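Local coordinates for putative hemin ABC transport system, membrane protein (Burkholderia cenocepacia J2315, PDB 5B57) that probably moves heme across the cell membrane as the transmembrane subunit of an ABC importer of the FecCD permease family, at residues 145-148 with 149-153; 212-215 with 216-220; 373-376 with 377-381. All coordinates share one frame; numbering follows the deposited sequence.

Interaction 1 of 3, residues 145-148 with 149-153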
loop_
_atom_site.group_PDB
_atom_site.type_symbol
_atom_site.label_atom_id
_atom_site.label_comp_id
_atom_site.label_asym_id
_atom_site.label_seq_id
_atom_site.Cartn_x
_atom_site.Cartn_y
_atom_site.Cartn_z
ATOM N N ALA A 145 -11.478 -15.834 -18.703
ATOM C CA ALA A 145 -10.993 -16.442 -19.931
ATOM C C ALA A 145 -10.512 -17.861 -19.648
ATOM O O ALA A 145 -10.999 -18.830 -20.252
ATOM C CB ALA A 145 -9.890 -15.576 -20.541
ATOM N N ALA A 146 -9.616 -17.998 -18.662
ATOM C CA ALA A 146 -9.089 -19.299 -18.283
ATOM C C ALA A 146 -10.159 -20.222 -17.719
ATOM O O ALA A 146 -10.071 -21.445 -17.904
ATOM C CB ALA A 146 -7.959 -19.123 -17.287
ATOM N N LEU A 147 -11.179 -19.690 -17.041
ATOM C CA LEU A 147 -12.288 -20.570 -16.664
ATOM C C LEU A 147 -13.059 -21.030 -17.896
ATOM O O LEU A 147 -13.283 -22.229 -18.086
ATOM C CB LEU A 147 -13.237 -19.898 -15.668
ATOM C CG LEU A 147 -14.385 -20.793 -15.157
ATOM C CD1 LEU A 147 -13.873 -22.098 -14.538
ATOM C CD2 LEU A 147 -15.270 -20.057 -14.162
ATOM N N GLY A 148 -13.459 -20.088 -18.756
ATOM C CA GLY A 148 -14.249 -20.451 -19.922
ATOM C C GLY A 148 -13.485 -21.317 -20.903
ATOM O O GLY A 148 -14.042 -22.243 -21.499
ATOM N N ALA A 149 -12.196 -21.026 -21.081
ATOM C CA ALA A 149 -11.355 -21.862 -21.928
ATOM C C ALA A 149 -11.252 -23.292 -21.389
ATOM O O ALA A 149 -11.257 -24.251 -22.166
ATOM C CB ALA A 149 -9.970 -21.232 -22.064
ATOM N N THR A 150 -11.151 -23.459 -20.068
ATOM C CA THR A 150 -10.999 -24.803 -19.531
ATOM C C THR A 150 -12.341 -25.520 -19.439
ATOM O O THR A 150 -12.420 -26.734 -19.687
ATOM C CB THR A 150 -10.318 -24.745 -18.164
ATOM O OG1 THR A 150 -9.047 -24.131 -18.319
ATOM C CG2 THR A 150 -10.074 -26.147 -17.609
ATOM N N THR A 151 -13.406 -24.789 -19.084
ATOM C CA THR A 151 -14.746 -25.370 -19.108
ATOM C C THR A 151 -15.034 -26.039 -20.448
ATOM O O THR A 151 -15.604 -27.134 -20.498
ATOM C CB THR A 151 -15.789 -24.295 -18.822
ATOM O OG1 THR A 151 -15.567 -23.753 -17.516
ATOM C CG2 THR A 151 -17.171 -24.879 -18.896
ATOM N N LEU A 152 -14.609 -25.403 -21.546
ATOM C CA LEU A 152 -14.881 -25.934 -22.875
ATOM C C LEU A 152 -13.937 -27.069 -23.247
ATOM O O LEU A 152 -14.382 -28.080 -23.803
ATOM C CB LEU A 152 -14.792 -24.833 -23.936
ATOM C CG LEU A 152 -14.998 -25.415 -25.359
ATOM C CD1 LEU A 152 -16.386 -25.937 -25.567
ATOM C CD2 LEU A 152 -14.699 -24.444 -26.455
ATOM N N ILE A 153 -12.637 -26.921 -22.989
ATOM C CA ILE A 153 -11.694 -27.972 -23.379
ATOM C C ILE A 153 -12.028 -29.284 -22.669
ATOM O O ILE A 153 -11.919 -30.365 -23.260
ATOM C CB ILE A 153 -10.243 -27.523 -23.112
ATOM C CG1 ILE A 153 -9.857 -26.298 -23.948
ATOM C CG2 ILE A 153 -9.249 -28.673 -23.301
ATOM C CD1 ILE A 153 -8.410 -25.901 -23.775
#

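Interaction 2 of 3, residues 212-215 with 216-220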
loop_
_atom_site.group_PDB
_atom_site.type_symbol
_atom_site.label_atom_id
_atom_site.label_comp_id
_atom_site.label_asym_id
_atom_site.label_seq_id
_atom_site.Cartn_x
_atom_site.Cartn_y
_atom_site.Cartn_z
ATOM N N ALA A 212 -10.447 -22.823 -8.147
ATOM C CA ALA A 212 -11.024 -24.064 -7.650
ATOM C C ALA A 212 -11.675 -24.841 -8.781
ATOM O O ALA A 212 -11.420 -26.037 -8.949
ATOM C CB ALA A 212 -12.034 -23.760 -6.549
ATOM N N ALA A 213 -12.510 -24.163 -9.581
ATOM C CA ALA A 213 -13.133 -24.798 -10.743
ATOM C C ALA A 213 -12.101 -25.236 -11.779
ATOM O O ALA A 213 -12.262 -26.292 -12.410
ATOM C CB ALA A 213 -14.159 -23.849 -11.367
ATOM N N ILE A 214 -11.028 -24.461 -11.959
ATOM C CA ILE A 214 -10.033 -24.831 -12.965
ATOM C C ILE A 214 -9.304 -26.108 -12.569
ATOM O O ILE A 214 -9.168 -27.035 -13.377
ATOM C CB ILE A 214 -9.049 -23.673 -13.203
ATOM C CG1 ILE A 214 -9.762 -22.554 -13.964
ATOM C CG2 ILE A 214 -7.805 -24.187 -13.946
ATOM C CD1 ILE A 214 -8.860 -21.506 -14.456
ATOM N N GLY A 215 -8.809 -26.167 -11.329
ATOM C CA GLY A 215 -8.056 -27.334 -10.894
ATOM C C GLY A 215 -8.924 -28.569 -10.818
ATOM O O GLY A 215 -8.481 -29.679 -11.121
ATOM N N LEU A 216 -10.177 -28.386 -10.415
ATOM C CA LEU A 216 -11.138 -29.471 -10.440
ATOM C C LEU A 216 -11.290 -30.032 -11.842
ATOM O O LEU A 216 -11.351 -31.259 -12.022
ATOM C CB LEU A 216 -12.469 -28.958 -9.929
ATOM C CG LEU A 216 -13.382 -29.959 -9.295
ATOM C CD1 LEU A 216 -12.561 -30.742 -8.318
ATOM C CD2 LEU A 216 -14.439 -29.136 -8.599
ATOM N N LEU A 217 -11.355 -29.137 -12.848
ATOM C CA LEU A 217 -11.550 -29.532 -14.240
ATOM C C LEU A 217 -10.279 -30.104 -14.844
ATOM O O LEU A 217 -10.324 -31.116 -15.558
ATOM C CB LEU A 217 -12.027 -28.340 -15.055
ATOM C CG LEU A 217 -13.505 -28.014 -14.992
ATOM C CD1 LEU A 217 -13.674 -26.625 -15.530
ATOM C CD2 LEU A 217 -14.269 -29.013 -15.829
ATOM N N THR A 218 -9.142 -29.473 -14.553
ATOM C CA THR A 218 -7.843 -30.066 -14.858
ATOM C C THR A 218 -7.717 -31.478 -14.295
ATOM O O THR A 218 -7.364 -32.417 -15.014
ATOM C CB THR A 218 -6.748 -29.195 -14.278
ATOM O OG1 THR A 218 -6.927 -27.863 -14.753
ATOM C CG2 THR A 218 -5.442 -29.707 -14.700
ATOM N N PHE A 219 -7.983 -31.627 -12.992
ATOM C CA PHE A 219 -7.943 -32.924 -12.322
ATOM C C PHE A 219 -8.662 -33.999 -13.120
ATOM O O PHE A 219 -8.162 -35.123 -13.265
ATOM C CB PHE A 219 -8.567 -32.777 -10.931
ATOM C CG PHE A 219 -8.855 -34.077 -10.224
ATOM C CD1 PHE A 219 -7.821 -34.929 -9.842
ATOM C CD2 PHE A 219 -10.158 -34.416 -9.891
ATOM C CE1 PHE A 219 -8.082 -36.109 -9.170
ATOM C CE2 PHE A 219 -10.434 -35.596 -9.222
ATOM C CZ PHE A 219 -9.397 -36.448 -8.861
ATOM N N VAL A 220 -9.830 -33.666 -13.671
ATOM C CA VAL A 220 -10.602 -34.661 -14.390
ATOM C C VAL A 220 -10.229 -34.752 -15.871
ATOM O O VAL A 220 -10.772 -35.613 -16.578
ATOM C CB VAL A 220 -12.101 -34.369 -14.192
ATOM C CG1 VAL A 220 -12.557 -33.219 -15.106
ATOM C CG2 VAL A 220 -12.917 -35.643 -14.389
#

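Interaction 3 of 3, residues 373-376 with 377-381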
loop_
_atom_site.group_PDB
_atom_site.type_symbol
_atom_site.label_atom_id
_atom_site.label_comp_id
_atom_site.label_asym_id
_atom_site.label_seq_id
_atom_site.Cartn_x
_atom_site.Cartn_y
_atom_site.Cartn_z
ATOM N N LEU A 373 14.193 -6.401 -12.089
ATOM C CA LEU A 373 15.552 -6.305 -11.568
ATOM C C LEU A 373 16.114 -4.898 -11.753
ATOM O O LEU A 373 16.857 -4.417 -10.892
ATOM C CB LEU A 373 16.448 -7.330 -12.250
ATOM C CG LEU A 373 17.141 -8.347 -11.355
ATOM C CD1 LEU A 373 16.148 -8.903 -10.361
ATOM C CD2 LEU A 373 17.698 -9.452 -12.249
ATOM N N ALA A 374 15.777 -4.226 -12.869
ATOM C CA ALA A 374 16.142 -2.818 -13.054
ATOM C C ALA A 374 15.450 -1.894 -12.043
ATOM O O ALA A 374 16.098 -1.021 -11.449
ATOM C CB ALA A 374 15.812 -2.374 -14.476
ATOM N N LEU A 375 14.130 -2.033 -11.872
ATOM C CA LEU A 375 13.417 -1.344 -10.801
ATOM C C LEU A 375 14.129 -1.487 -9.461
ATOM O O LEU A 375 14.397 -0.492 -8.784
ATOM C CB LEU A 375 11.989 -1.877 -10.688
ATOM C CG LEU A 375 10.937 -1.282 -11.617
ATOM C CD1 LEU A 375 9.623 -1.179 -10.869
ATOM C CD2 LEU A 375 11.411 0.080 -12.069
ATOM N N LEU A 376 14.435 -2.719 -9.053
ATOM C CA LEU A 376 15.129 -2.943 -7.784
ATOM C C LEU A 376 16.404 -2.116 -7.695
ATOM O O LEU A 376 16.544 -1.274 -6.809
ATOM C CB LEU A 376 15.447 -4.428 -7.615
ATOM C CG LEU A 376 15.809 -4.875 -6.200
ATOM C CD1 LEU A 376 14.628 -4.652 -5.278
ATOM C CD2 LEU A 376 16.178 -6.329 -6.208
ATOM N N TRP A 377 17.338 -2.331 -8.630
ATOM C CA TRP A 377 18.616 -1.618 -8.623
ATOM C C TRP A 377 18.420 -0.110 -8.639
ATOM O O TRP A 377 19.256 0.625 -8.111
ATOM C CB TRP A 377 19.464 -2.058 -9.824
ATOM C CG TRP A 377 20.911 -1.562 -9.852
ATOM C CD1 TRP A 377 22.007 -2.210 -9.349
ATOM C CD2 TRP A 377 21.411 -0.348 -10.459
ATOM N NE1 TRP A 377 23.146 -1.473 -9.588
ATOM C CE2 TRP A 377 22.808 -0.329 -10.265
ATOM C CE3 TRP A 377 20.810 0.725 -11.134
ATOM C CZ2 TRP A 377 23.617 0.726 -10.721
ATOM C CZ3 TRP A 377 21.614 1.773 -11.585
ATOM C CH2 TRP A 377 23.002 1.763 -11.377
ATOM N N LYS A 378 17.325 0.371 -9.231
ATOM C CA LYS A 378 17.106 1.811 -9.317
ATOM C C LYS A 378 16.657 2.387 -7.980
ATOM O O LYS A 378 17.049 3.506 -7.622
ATOM C CB LYS A 378 16.077 2.123 -10.412
ATOM C CG LYS A 378 15.885 3.620 -10.708
ATOM C CD LYS A 378 14.808 3.850 -11.780
ATOM C CE LYS A 378 14.646 5.326 -12.154
ATOM N NZ LYS A 378 13.403 5.923 -11.580
ATOM N N ASN A 379 15.851 1.634 -7.224
ATOM C CA ASN A 379 15.212 2.124 -6.008
ATOM C C ASN A 379 15.872 1.596 -4.732
ATOM O O ASN A 379 15.226 1.548 -3.677
ATOM C CB ASN A 379 13.715 1.810 -6.055
ATOM C CG ASN A 379 13.026 2.518 -7.219
ATOM O OD1 ASN A 379 13.052 3.744 -7.318
ATOM N ND2 ASN A 379 12.455 1.749 -8.126
ATOM N N ARG A 380 17.150 1.217 -4.815
ATOM C CA ARG A 380 17.994 1.085 -3.636
ATOM C C ARG A 380 18.184 2.440 -2.958
ATOM O O ARG A 380 18.302 3.483 -3.613
ATOM C CB ARG A 380 19.360 0.506 -4.016
ATOM C CG ARG A 380 19.349 -0.981 -4.235
ATOM C CD ARG A 380 20.698 -1.648 -3.942
ATOM N NE ARG A 380 20.534 -3.100 -3.765
ATOM C CZ ARG A 380 21.510 -3.949 -3.443
ATOM N NH1 ARG A 380 22.751 -3.510 -3.256
ATOM N NH2 ARG A 380 21.245 -5.244 -3.306
ATOM N N GLY A 381 18.255 2.409 -1.625
ATOM C CA GLY A 381 18.270 3.621 -0.832
ATOM C C GLY A 381 16.849 4.071 -0.581
ATOM O O GLY A 381 16.334 3.960 0.537
#

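Interaction 1 of 3, residues 145-148 with 149-153
The flat groups that meet here are two successive peptide carbonyls of helix 141-154, Ala146 and Leu147, and each receives a threonine back-bond, the hydroxyl of Thr150 or Thr151 returning to the carbonyl four residues earlier. The two threonines use them in opposite ways. At Ala146 O the hydroxyl OG1 of Thr150 comes in end-on, 2.9 Å away, while Thr150 N, 3.1 Å from Ala146 O, stands above the carbonyl plane. At Leu147 O the roles swap: the Thr151 N–H takes the nearly end-on approach and the hydroxyl lies over the plane, 49° out of it. Both threonines hold OG1 beside their own backbone N and opposite the carbonyl carbon (chi1 -59° for Thr150, -62° for Thr151), which turns the hydroxyl back toward the preceding turn. Each carbonyl oxygen thus accepts two bonds, and each hydroxyl proton is spent inside the helix, a common way of hiding a polar side chain in an apolar setting. Backbone bonds from Ala149 to Ala145 and from Leu152 to Gly148 continue the ladder. Around this turn, helix 196-220 touches Ala146, Leu147 and Thr150, helix 223-234 covers Ala149 and Thr150, and helix 168-188 meets Ala145 and Ala149. Alongside the second hydroxyl, the Leu147 side chain crosses that of Thr151 at a slant, with its CD1 3.8 Å from Thr151 OG1.

Interaction 2 of 3, residues 212-215 with 216-220
The closing turns of helix 196-220, a predicted membrane-spanning helix of this FecCD-family permease, are stitched by regular i to i+4 backbone bonds and one threonine back-bond, donated by residues 216-219 to carbonyls of 212-215. At Ile214 O two donors of the same residue converge: Thr218 N at 2.7 Å, with an almost straight N–H...O angle of 177°, and Thr218 OG1 at 2.8 Å. The N–H comes nearly end-on, the hydroxyl from above the carbonyl plane. A first torsion of -54° sets CG2 of Thr218 anti to its backbone N and turns OG1 to the N side, from where the hydroxyl reaches the carbonyl one turn back. Thr218 is buried, and the bond gives its hydroxyl a partner within its own helix. Beside it, Ile214 passes obliquely with CG2 3.9 Å from Thr218 OG1. Leu217 lays its side chain along the previous turn, its CG 3.3 Å from Ala213 O, while its own N–H bonds to that oxygen. The bonds from Leu216 to Ala212 and from Phe219 to Gly215 complete the series. Ala213, Ile214 and Leu217 pack on helix 141-154, and Ala212, Leu216 and Phe219 on the second subunit, with Leu216 on Ile358 of that chain. Thr218 meets both Thr230 of the second subunit and Leu226 and Leu229 of its own chain. Gly215 O receives Phe219 N at 2.7 Å, and the ring of Phe219 has Leu216 O at its edge, in the plane of the ring.

Interaction 3 of 3, residues 373-376 with 377-381
With chi1 at -62°, Asn379 holds CG beside its backbone N and folds its amide back toward the last turn of helix 360-378, bringing ND2 to 3.0 Å from Leu375 O. Trp377 and Lys378 adopt the contrary rotation, with CG trans to the backbone N (-171° for the tryptophan), and their side chains lead away from 373-376. Only their CB atoms stay close to the helix backbone, that of Lys378 lying 3.3 Å from Ala374 O. Residues 373-378 are the last turns of the helix, and the bonding changes toward the end. Trp377 N still makes a straight alpha-helical bond to Leu373 O at 3.1 Å. One step later Lys378 N bonds to Ala374 O and, weakly, to Leu375 O. Asn379 N is likewise shared between Leu375 O, at 3.0 Å and approached almost end-on, and Leu376 O, where the bond is weak. These forked bonds mix i to i+4 with i to i+3 spacing, as happens where a helix tightens before it stops, and Asn379 is the first residue to leave helical backbone angles. Beyond it, Arg380 runs out as an extended chain with its CG 3.8 Å from Leu376 O; its NH2 makes a weak hydrogen bond to Leu187 O of the second subunit. Leu373 and Leu376 pack on Ala205 and Leu201 of that same chain. Lys378 closes the helix and Arg380 lies just beyond it; their charges may partly offset the negative helix end from a distance, and an indole followed by positive charges is consistent with a helix leaving the membrane through its interfacial layer.

In the fold
From the N terminus, interaction 1 comes first, on helix 141-154, then interaction 2 at the end of helix 196-220, and finally interaction 3, where helix 360-378 runs out into the C-terminal tail. Each closes just one or two helical turns between adjoining segments; they follow in series, and none nests in or crosses another. The first two are nevertheless neighbours in space, their centres about 10 Å apart, with Leu147 against Ala213 and Thr150 against Leu217. Interaction 3 lies far off, its centre about 39 Å from that of interaction 2. Interactions 2 and 3 both touch the second subunit, at different points where helix 196-220 of one copy meets helix 360-378 of the other.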